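Local coordinates for putative glutathionylspermidine synthase (Methylobacillus flagellatus, PDB 3N6X), which is probably an ATP-dependent ligase of the circularly permuted ATP-grasp family, named for a likely role in joining glutathione to spermidine, at residues V136-I144 with T308-G316; V215-P225 with K268-I277. All blocks are in the same frame, centred on the assembly; numbering follows the deposited sequence.

Interaction 1. Residues V136-I144 with T308-G316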
loop_
_atom_site.group_PDB
_atom_site.type_symbol
_atom_site.label_atom_id
_atom_site.label_comp_id
_atom_site.label_asym_id
_atom_site.label_seq_id
_atom_site.Cartn_x
_atom_site.Cartn_y
_atom_site.Cartn_z
ATOM N N VAL A 136 11.461 -6.249 -19.677
ATOM C CA VAL A 136 10.030 -6.260 -19.381
ATOM C C VAL A 136 9.339 -5.118 -20.147
ATOM O O VAL A 136 9.944 -4.057 -20.327
ATOM C CB VAL A 136 9.743 -6.216 -17.839
ATOM C CG1 VAL A 136 10.475 -7.343 -17.110
ATOM C CG2 VAL A 136 10.106 -4.858 -17.235
ATOM N N PRO A 137 8.076 -5.311 -20.626
ATOM C CA PRO A 137 7.413 -4.242 -21.412
ATOM C C PRO A 137 7.396 -2.861 -20.737
ATOM O O PRO A 137 6.953 -2.725 -19.595
ATOM C CB PRO A 137 6.003 -4.800 -21.641
ATOM C CG PRO A 137 6.182 -6.275 -21.600
ATOM C CD PRO A 137 7.230 -6.522 -20.549
ATOM N N GLY A 138 7.959 -1.871 -21.438
ATOM C CA GLY A 138 8.063 -0.487 -20.973
ATOM C C GLY A 138 8.986 -0.267 -19.788
ATOM O O GLY A 138 8.995 0.822 -19.211
ATOM N N GLY A 139 9.727 -1.309 -19.387
ATOM C CA GLY A 139 10.606 -1.250 -18.217
ATOM C C GLY A 139 9.850 -1.090 -16.905
ATOM O O GLY A 139 10.410 -0.609 -15.908
ATOM N N VAL A 140 8.567 -1.483 -16.894
ATOM C CA VAL A 140 7.727 -1.385 -15.705
ATOM C C VAL A 140 7.754 -2.687 -14.918
ATOM O O VAL A 140 7.416 -3.740 -15.456
ATOM C CB VAL A 140 6.275 -0.939 -16.059
ATOM C CG1 VAL A 140 5.392 -0.884 -14.809
ATOM C CG2 VAL A 140 6.283 0.416 -16.779
ATOM N N TYR A 141 8.141 -2.614 -13.639
ATOM C CA TYR A 141 8.177 -3.789 -12.762
ATOM C C TYR A 141 7.038 -3.740 -11.783
ATOM O O TYR A 141 6.378 -4.757 -11.562
ATOM C CB TYR A 141 9.511 -3.882 -12.017
ATOM C CG TYR A 141 10.672 -4.284 -12.900
ATOM C CD1 TYR A 141 11.282 -3.358 -13.753
ATOM C CD2 TYR A 141 11.178 -5.586 -12.877
ATOM C CE1 TYR A 141 12.328 -3.734 -14.598
ATOM C CE2 TYR A 141 12.250 -5.964 -13.699
ATOM C CZ TYR A 141 12.835 -5.029 -14.540
ATOM O OH TYR A 141 13.903 -5.381 -15.335
ATOM N N ALA A 142 6.817 -2.553 -11.168
ATOM C CA ALA A 142 5.746 -2.341 -10.214
ATOM C C ALA A 142 4.648 -1.555 -10.900
ATOM O O ALA A 142 4.649 -0.317 -10.867
ATOM C CB ALA A 142 6.260 -1.581 -8.987
ATOM N N HIS A 143 3.727 -2.279 -11.564
ATOM C CA HIS A 143 2.567 -1.709 -12.280
ATOM C C HIS A 143 1.647 -1.057 -11.269
ATOM O O HIS A 143 1.028 -0.036 -11.560
ATOM C CB HIS A 143 1.837 -2.816 -13.089
ATOM C CG HIS A 143 2.741 -3.508 -14.058
ATOM N ND1 HIS A 143 3.692 -4.425 -13.629
ATOM C CD2 HIS A 143 2.895 -3.312 -15.388
ATOM C CE1 HIS A 143 4.366 -4.782 -14.718
ATOM N NE2 HIS A 143 3.923 -4.140 -15.801
ATOM N N ILE A 144 1.604 -1.626 -10.046
ATOM C CA ILE A 144 0.899 -1.056 -8.906
ATOM C C ILE A 144 1.884 -0.959 -7.733
ATOM O O ILE A 144 2.501 -1.967 -7.348
ATOM C CB ILE A 144 -0.353 -1.867 -8.502
ATOM C CG1 ILE A 144 -1.245 -2.201 -9.718
ATOM C CG2 ILE A 144 -1.146 -1.135 -7.373
ATOM C CD1 ILE A 144 -2.380 -3.105 -9.385
ATOM N N THR A 308 2.937 -10.977 -20.389
ATOM C CA THR A 308 3.334 -9.965 -19.416
ATOM C C THR A 308 2.750 -10.326 -18.060
ATOM O O THR A 308 1.557 -10.612 -17.967
ATOM C CB THR A 308 2.864 -8.562 -19.834
ATOM O OG1 THR A 308 3.469 -8.219 -21.071
ATOM C CG2 THR A 308 3.223 -7.492 -18.786
ATOM N N LEU A 309 3.591 -10.301 -17.009
ATOM C CA LEU A 309 3.159 -10.480 -15.620
ATOM C C LEU A 309 3.191 -9.133 -14.933
ATOM O O LEU A 309 4.126 -8.355 -15.133
ATOM C CB LEU A 309 4.058 -11.487 -14.867
ATOM C CG LEU A 309 4.065 -12.941 -15.418
ATOM C CD1 LEU A 309 4.971 -13.826 -14.600
ATOM C CD2 LEU A 309 2.666 -13.528 -15.463
ATOM N N ALA A 310 2.143 -8.820 -14.194
ATOM C CA ALA A 310 2.032 -7.548 -13.496
ATOM C C ALA A 310 1.471 -7.788 -12.099
ATOM O O ALA A 310 0.389 -8.333 -11.985
ATOM C CB ALA A 310 1.126 -6.604 -14.275
ATOM N N ASN A 311 2.227 -7.472 -11.030
ATOM C CA ASN A 311 3.577 -6.889 -11.102
ATOM C C ASN A 311 4.603 -7.922 -11.589
ATOM O O ASN A 311 4.353 -9.134 -11.538
ATOM C CB ASN A 311 3.990 -6.332 -9.740
ATOM C CG ASN A 311 3.230 -5.090 -9.322
ATOM O OD1 ASN A 311 2.447 -4.510 -10.081
ATOM N ND2 ASN A 311 3.491 -4.619 -8.127
ATOM N N ALA A 312 5.718 -7.435 -12.132
ATOM C CA ALA A 312 6.796 -8.277 -12.620
ATOM C C ALA A 312 7.305 -9.197 -11.526
ATOM O O ALA A 312 7.147 -8.895 -10.341
ATOM C CB ALA A 312 7.938 -7.406 -13.122
ATOM N N VAL A 313 7.947 -10.304 -11.924
ATOM C CA VAL A 313 8.626 -11.214 -11.013
ATOM C C VAL A 313 9.921 -10.490 -10.522
ATOM O O VAL A 313 10.567 -9.798 -11.307
ATOM C CB VAL A 313 8.962 -12.559 -11.752
ATOM C CG1 VAL A 313 9.949 -13.414 -10.951
ATOM C CG2 VAL A 313 7.691 -13.354 -12.063
ATOM N N GLY A 314 10.245 -10.630 -9.235
ATOM C CA GLY A 314 11.469 -10.069 -8.662
ATOM C C GLY A 314 11.413 -8.632 -8.173
ATOM O O GLY A 314 12.465 -8.015 -7.969
ATOM N N THR A 315 10.195 -8.083 -7.946
ATOM C CA THR A 315 10.071 -6.706 -7.433
ATOM C C THR A 315 10.402 -6.623 -5.940
ATOM O O THR A 315 10.664 -5.528 -5.434
ATOM C CB THR A 315 8.671 -6.126 -7.700
ATOM O OG1 THR A 315 7.703 -6.913 -7.005
ATOM C CG2 THR A 315 8.343 -6.043 -9.184
ATOM N N GLY A 316 10.353 -7.774 -5.247
ATOM C CA GLY A 316 10.575 -7.865 -3.808
ATOM C C GLY A 316 11.902 -7.307 -3.323
ATOM O O GLY A 316 12.019 -6.915 -2.162
#

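Interaction 2. Residues V215-P225 with K268-I277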
loop_
_atom_site.group_PDB
_atom_site.type_symbol
_atom_site.label_atom_id
_atom_site.label_comp_id
_atom_site.label_asym_id
_atom_site.label_seq_id
_atom_site.Cartn_x
_atom_site.Cartn_y
_atom_site.Cartn_z
ATOM N N VAL A 215 1.273 -7.370 -29.873
ATOM C CA VAL A 215 -0.093 -7.637 -29.386
ATOM C C VAL A 215 -1.018 -6.419 -29.599
ATOM O O VAL A 215 -0.801 -5.365 -29.002
ATOM C CB VAL A 215 -0.086 -8.110 -27.898
ATOM C CG1 VAL A 215 -1.478 -8.527 -27.449
ATOM C CG2 VAL A 215 0.916 -9.243 -27.685
ATOM N N HIS A 216 -2.072 -6.586 -30.415
ATOM C CA HIS A 216 -2.973 -5.479 -30.739
ATOM C C HIS A 216 -4.142 -5.309 -29.777
ATOM O O HIS A 216 -4.357 -4.198 -29.274
ATOM C CB HIS A 216 -3.429 -5.541 -32.205
ATOM C CG HIS A 216 -2.300 -5.374 -33.177
ATOM N ND1 HIS A 216 -1.456 -4.262 -33.128
ATOM C CD2 HIS A 216 -1.882 -6.199 -34.168
ATOM C CE1 HIS A 216 -0.563 -4.448 -34.089
ATOM N NE2 HIS A 216 -0.782 -5.596 -34.750
ATOM N N GLU A 217 -4.907 -6.385 -29.522
ATOM C CA GLU A 217 -6.021 -6.312 -28.571
ATOM C C GLU A 217 -5.761 -7.318 -27.437
ATOM O O GLU A 217 -6.138 -8.492 -27.538
ATOM C CB GLU A 217 -7.373 -6.541 -29.271
ATOM C CG GLU A 217 -7.760 -5.393 -30.198
ATOM C CD GLU A 217 -9.037 -5.578 -30.997
ATOM O OE1 GLU A 217 -9.476 -6.739 -31.172
ATOM O OE2 GLU A 217 -9.579 -4.560 -31.483
ATOM N N PRO A 218 -4.949 -6.910 -26.427
ATOM C CA PRO A 218 -4.514 -7.877 -25.407
ATOM C C PRO A 218 -5.622 -8.430 -24.544
ATOM O O PRO A 218 -6.532 -7.709 -24.161
ATOM C CB PRO A 218 -3.488 -7.098 -24.585
ATOM C CG PRO A 218 -3.800 -5.674 -24.836
ATOM C CD PRO A 218 -4.353 -5.576 -26.201
ATOM N N THR A 219 -5.549 -9.733 -24.261
ATOM C CA THR A 219 -6.457 -10.391 -23.356
ATOM C C THR A 219 -5.828 -10.299 -21.963
ATOM O O THR A 219 -4.673 -10.672 -21.791
ATOM C CB THR A 219 -6.694 -11.842 -23.812
ATOM O OG1 THR A 219 -7.354 -11.819 -25.079
ATOM C CG2 THR A 219 -7.519 -12.649 -22.811
ATOM N N VAL A 220 -6.574 -9.771 -20.991
ATOM C CA VAL A 220 -6.092 -9.588 -19.621
ATOM C C VAL A 220 -6.896 -10.460 -18.664
ATOM O O VAL A 220 -8.117 -10.484 -18.741
ATOM C CB VAL A 220 -6.132 -8.088 -19.189
ATOM C CG1 VAL A 220 -5.481 -7.888 -17.818
ATOM C CG2 VAL A 220 -5.480 -7.184 -20.236
ATOM N N VAL A 221 -6.212 -11.187 -17.774
ATOM C CA VAL A 221 -6.864 -12.005 -16.749
ATOM C C VAL A 221 -6.270 -11.656 -15.370
ATOM O O VAL A 221 -5.186 -11.074 -15.298
ATOM C CB VAL A 221 -6.774 -13.542 -17.037
ATOM C CG1 VAL A 221 -7.374 -13.901 -18.401
ATOM C CG2 VAL A 221 -5.340 -14.053 -16.913
ATOM N N LEU A 222 -6.984 -11.992 -14.295
ATOM C CA LEU A 222 -6.473 -11.823 -12.939
ATOM C C LEU A 222 -6.218 -13.220 -12.345
ATOM O O LEU A 222 -7.169 -13.981 -12.129
ATOM C CB LEU A 222 -7.459 -11.029 -12.056
ATOM C CG LEU A 222 -6.880 -10.406 -10.747
ATOM C CD1 LEU A 222 -7.811 -9.335 -10.207
ATOM C CD2 LEU A 222 -6.639 -11.467 -9.661
ATOM N N LEU A 223 -4.928 -13.569 -12.118
ATOM C CA LEU A 223 -4.566 -14.862 -11.525
ATOM C C LEU A 223 -4.635 -14.800 -9.981
ATOM O O LEU A 223 -3.895 -14.046 -9.355
ATOM C CB LEU A 223 -3.190 -15.327 -12.026
ATOM C CG LEU A 223 -2.570 -16.563 -11.376
ATOM C CD1 LEU A 223 -3.367 -17.840 -11.702
ATOM C CD2 LEU A 223 -1.123 -16.722 -11.802
ATOM N N THR A 224 -5.589 -15.542 -9.397
ATOM C CA THR A 224 -5.820 -15.575 -7.951
ATOM C C THR A 224 -5.399 -16.927 -7.331
ATOM O O THR A 224 -5.560 -17.976 -7.973
ATOM C CB THR A 224 -7.314 -15.261 -7.635
ATOM O OG1 THR A 224 -7.493 -15.209 -6.221
ATOM C CG2 THR A 224 -8.283 -16.308 -8.221
ATOM N N PRO A 225 -4.921 -16.942 -6.054
ATOM C CA PRO A 225 -4.665 -18.237 -5.398
ATOM C C PRO A 225 -5.972 -18.987 -5.108
ATOM O O PRO A 225 -5.980 -20.211 -5.072
ATOM C CB PRO A 225 -3.927 -17.856 -4.118
ATOM C CG PRO A 225 -4.293 -16.454 -3.856
ATOM C CD PRO A 225 -4.644 -15.803 -5.153
ATOM N N LYS A 268 -7.973 -19.971 -25.310
ATOM C CA LYS A 268 -7.868 -18.538 -25.594
ATOM C C LYS A 268 -6.508 -17.982 -25.098
ATOM O O LYS A 268 -6.231 -18.041 -23.905
ATOM C CB LYS A 268 -9.036 -17.771 -24.936
ATOM C CG LYS A 268 -9.082 -16.295 -25.334
ATOM C CD LYS A 268 -10.342 -15.600 -24.839
ATOM C CE LYS A 268 -10.258 -14.097 -24.987
ATOM N NZ LYS A 268 -9.993 -13.684 -26.396
ATOM N N ARG A 269 -5.693 -17.399 -26.003
ATOM C CA ARG A 269 -4.399 -16.830 -25.605
ATOM C C ARG A 269 -4.516 -15.691 -24.597
ATOM O O ARG A 269 -5.360 -14.809 -24.748
ATOM C CB ARG A 269 -3.550 -16.392 -26.807
ATOM C CG ARG A 269 -2.071 -16.375 -26.456
ATOM C CD ARG A 269 -1.217 -15.762 -27.516
ATOM N NE ARG A 269 0.131 -15.493 -27.010
ATOM C CZ ARG A 269 1.220 -15.479 -27.769
ATOM N NH1 ARG A 269 1.135 -15.745 -29.070
ATOM N NH2 ARG A 269 2.407 -15.219 -27.234
ATOM N N VAL A 270 -3.684 -15.738 -23.547
ATOM C CA VAL A 270 -3.639 -14.706 -22.509
ATOM C C VAL A 270 -2.400 -13.863 -22.733
ATOM O O VAL A 270 -1.298 -14.413 -22.855
ATOM C CB VAL A 270 -3.678 -15.329 -21.091
ATOM C CG1 VAL A 270 -3.327 -14.292 -20.022
ATOM C CG2 VAL A 270 -5.046 -15.967 -20.809
ATOM N N ASP A 271 -2.570 -12.531 -22.849
ATOM C CA ASP A 271 -1.437 -11.652 -23.132
ATOM C C ASP A 271 -0.861 -10.982 -21.893
ATOM O O ASP A 271 0.355 -10.766 -21.825
ATOM C CB ASP A 271 -1.802 -10.623 -24.212
ATOM C CG ASP A 271 -2.311 -11.289 -25.484
ATOM O OD1 ASP A 271 -1.520 -12.033 -26.127
ATOM O OD2 ASP A 271 -3.514 -11.143 -25.787
ATOM N N VAL A 272 -1.729 -10.630 -20.925
ATOM C CA VAL A 272 -1.312 -9.961 -19.693
ATOM C C VAL A 272 -1.975 -10.635 -18.500
ATOM O O VAL A 272 -3.193 -10.827 -18.500
ATOM C CB VAL A 272 -1.608 -8.419 -19.705
ATOM C CG1 VAL A 272 -1.049 -7.740 -18.454
ATOM C CG2 VAL A 272 -1.069 -7.748 -20.974
ATOM N N ILE A 273 -1.181 -10.979 -17.475
ATOM C CA ILE A 273 -1.707 -11.558 -16.234
ATOM C C ILE A 273 -1.463 -10.593 -15.083
ATOM O O ILE A 273 -0.304 -10.279 -14.763
ATOM C CB ILE A 273 -1.083 -12.953 -15.922
ATOM C CG1 ILE A 273 -1.441 -13.995 -16.994
ATOM C CG2 ILE A 273 -1.495 -13.429 -14.516
ATOM C CD1 ILE A 273 -0.461 -15.214 -17.035
ATOM N N TYR A 274 -2.541 -10.122 -14.465
ATOM C CA TYR A 274 -2.453 -9.320 -13.267
ATOM C C TYR A 274 -2.342 -10.335 -12.149
ATOM O O TYR A 274 -3.320 -11.011 -11.831
ATOM C CB TYR A 274 -3.709 -8.426 -13.138
ATOM C CG TYR A 274 -3.875 -7.688 -11.821
ATOM C CD1 TYR A 274 -2.768 -7.313 -11.062
ATOM C CD2 TYR A 274 -5.126 -7.249 -11.403
ATOM C CE1 TYR A 274 -2.917 -6.644 -9.846
ATOM C CE2 TYR A 274 -5.286 -6.550 -10.204
ATOM C CZ TYR A 274 -4.179 -6.260 -9.422
ATOM O OH TYR A 274 -4.336 -5.579 -8.233
ATOM N N ARG A 275 -1.106 -10.593 -11.686
ATOM C CA ARG A 275 -0.895 -11.654 -10.696
ATOM C C ARG A 275 -1.129 -11.211 -9.265
ATOM O O ARG A 275 -0.550 -10.217 -8.813
ATOM C CB ARG A 275 0.481 -12.369 -10.871
ATOM C CG ARG A 275 1.701 -11.477 -10.721
ATOM C CD ARG A 275 2.784 -12.128 -9.881
ATOM N NE ARG A 275 3.907 -11.213 -9.655
ATOM C CZ ARG A 275 4.271 -10.761 -8.455
ATOM N NH1 ARG A 275 3.638 -11.172 -7.363
ATOM N NH2 ARG A 275 5.289 -9.912 -8.338
ATOM N N ARG A 276 -2.000 -11.932 -8.556
ATOM C CA ARG A 276 -2.233 -11.678 -7.140
ATOM C C ARG A 276 -1.744 -12.885 -6.329
ATOM O O ARG A 276 -2.283 -13.211 -5.272
ATOM C CB ARG A 276 -3.707 -11.303 -6.861
ATOM C CG ARG A 276 -4.120 -9.929 -7.448
ATOM C CD ARG A 276 -3.393 -8.733 -6.807
ATOM N NE ARG A 276 -3.737 -8.578 -5.388
ATOM C CZ ARG A 276 -4.670 -7.752 -4.933
ATOM N NH1 ARG A 276 -5.326 -6.956 -5.769
ATOM N NH2 ARG A 276 -4.950 -7.707 -3.638
ATOM N N ILE A 277 -0.709 -13.536 -6.848
ATOM C CA ILE A 277 -0.028 -14.675 -6.230
ATOM C C ILE A 277 1.449 -14.283 -6.059
ATOM O O ILE A 277 1.979 -13.567 -6.907
ATOM C CB ILE A 277 -0.184 -15.944 -7.135
ATOM C CG1 ILE A 277 -1.664 -16.366 -7.252
ATOM C CG2 ILE A 277 0.671 -17.088 -6.637
ATOM C CD1 ILE A 277 -1.913 -17.636 -7.993
HETATM O O HOH W 1 -6.624 -13.742 -26.916
#

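Interaction 1. Residues V136-I144 with T308-G316
Asn311 binds the backbone of Ile144 at two points through its side-chain amide. ND2 of Asn311 donates to O of Ile144 at 2.9 Å; the bond is nearly straight (169°), lies in the carbonyl plane and uses a lone pair. OD1 of Asn311 accepts from N of Ile144 at 3.0 Å. CG of Asn311 stands anti to its carbonyl carbon (chi1 -70°), which turns the amide toward Ile144. ND2 also donates to Leu164 O, so three bonds fix which end of the amide is which. Cutting the side chain back to an alanine would probably leave N and O of Ile144 without these mates and open a gap beside His143. A main-chain bond runs from N of Ala312 to O of Tyr141 at 2.8 Å. CB of Ala310 lies over one face of the His143 ring as a CH-pi contact, 3.5 Å from the centroid, and CG1 of Val140 covers the opposite face. CB of Ala312 meets CD2 of Tyr141 at 3.7 Å. CG2 of Thr315 sits against CB of Tyr141, while its OG1 bonds to Leu164 O. CG of Pro137 meets OG1 of Thr308, which is bonded to Val210 O. Side-chain amide pairing with one residue's backbone N and O joins the loop entering strand 144-151 to the turn, with its cis peptide, leaving strand 308-310, within the ATP-grasp family region.

Interaction 2. Residues V215-P225 with K268-I277
Val221 uses both its N and its O to bind the strand of Val272 and Tyr274. Its N donates to O of Val272 at 3.1 Å, and its O accepts from N of Tyr274 at 2.9 Å. Leu223 repeats this with Tyr274 O and Arg276 N, as in regular parallel strands. O of Thr219 accepts from N of both Asp271 and Val272. N of Thr219 donates to OD2 of Asp271 at 2.9 Å, almost straight (170°) and on the anti lone pair. CG of Asp271 stands anti to its carbonyl carbon (chi1 -55°), which brings OD2 to this N. A water joins OG1 of Thr219 to O of Arg269. On one face Val220 lies beside Val272, and CD1 of Leu222 meets CD2 of Tyr274 at 3.6 Å. On the other, CG2 of Val221 touches CG1 of Val270 at 3.7 Å, and CB of Leu223 touches CG2 of Ile273. CD1 of Ile277 reaches CG of Leu223. Leu207 of helix 199-209 packs on Val220 and Tyr274, and Ile238 of helix 232-242 on Leu222. Met261 of strand 259-261 touches Val221 and Val270. Backbone bonds of Leu222 to Glu245 and Val247 place strand 220-223 between parallel strands 245-247 and 268-275.

Interactions 1 and 2 meet in one mixed sheet, where strands 268-275 and 308-310 are parallel neighbours. Their centres are 13 Å apart. O of Thr308 lies 2.8 Å from N of Ile273, and O of Ala310 lies 2.7 Å from N of Arg275; both are probable hydrogen bonds. CD1 of Ile144 packs on OH of Tyr274 at 3.4 Å. Arg275 adds a side-chain tie, bonding to the carbonyls of Asn311 and Ala312. Along the chain, interaction 2 is nested within the loop closed by interaction 1. A bound glycerol lies about 4 Å from the side chain of Val140, and another about 4 Å from that of Ile277. Both probably come from the crystallisation liquor but may mark pockets.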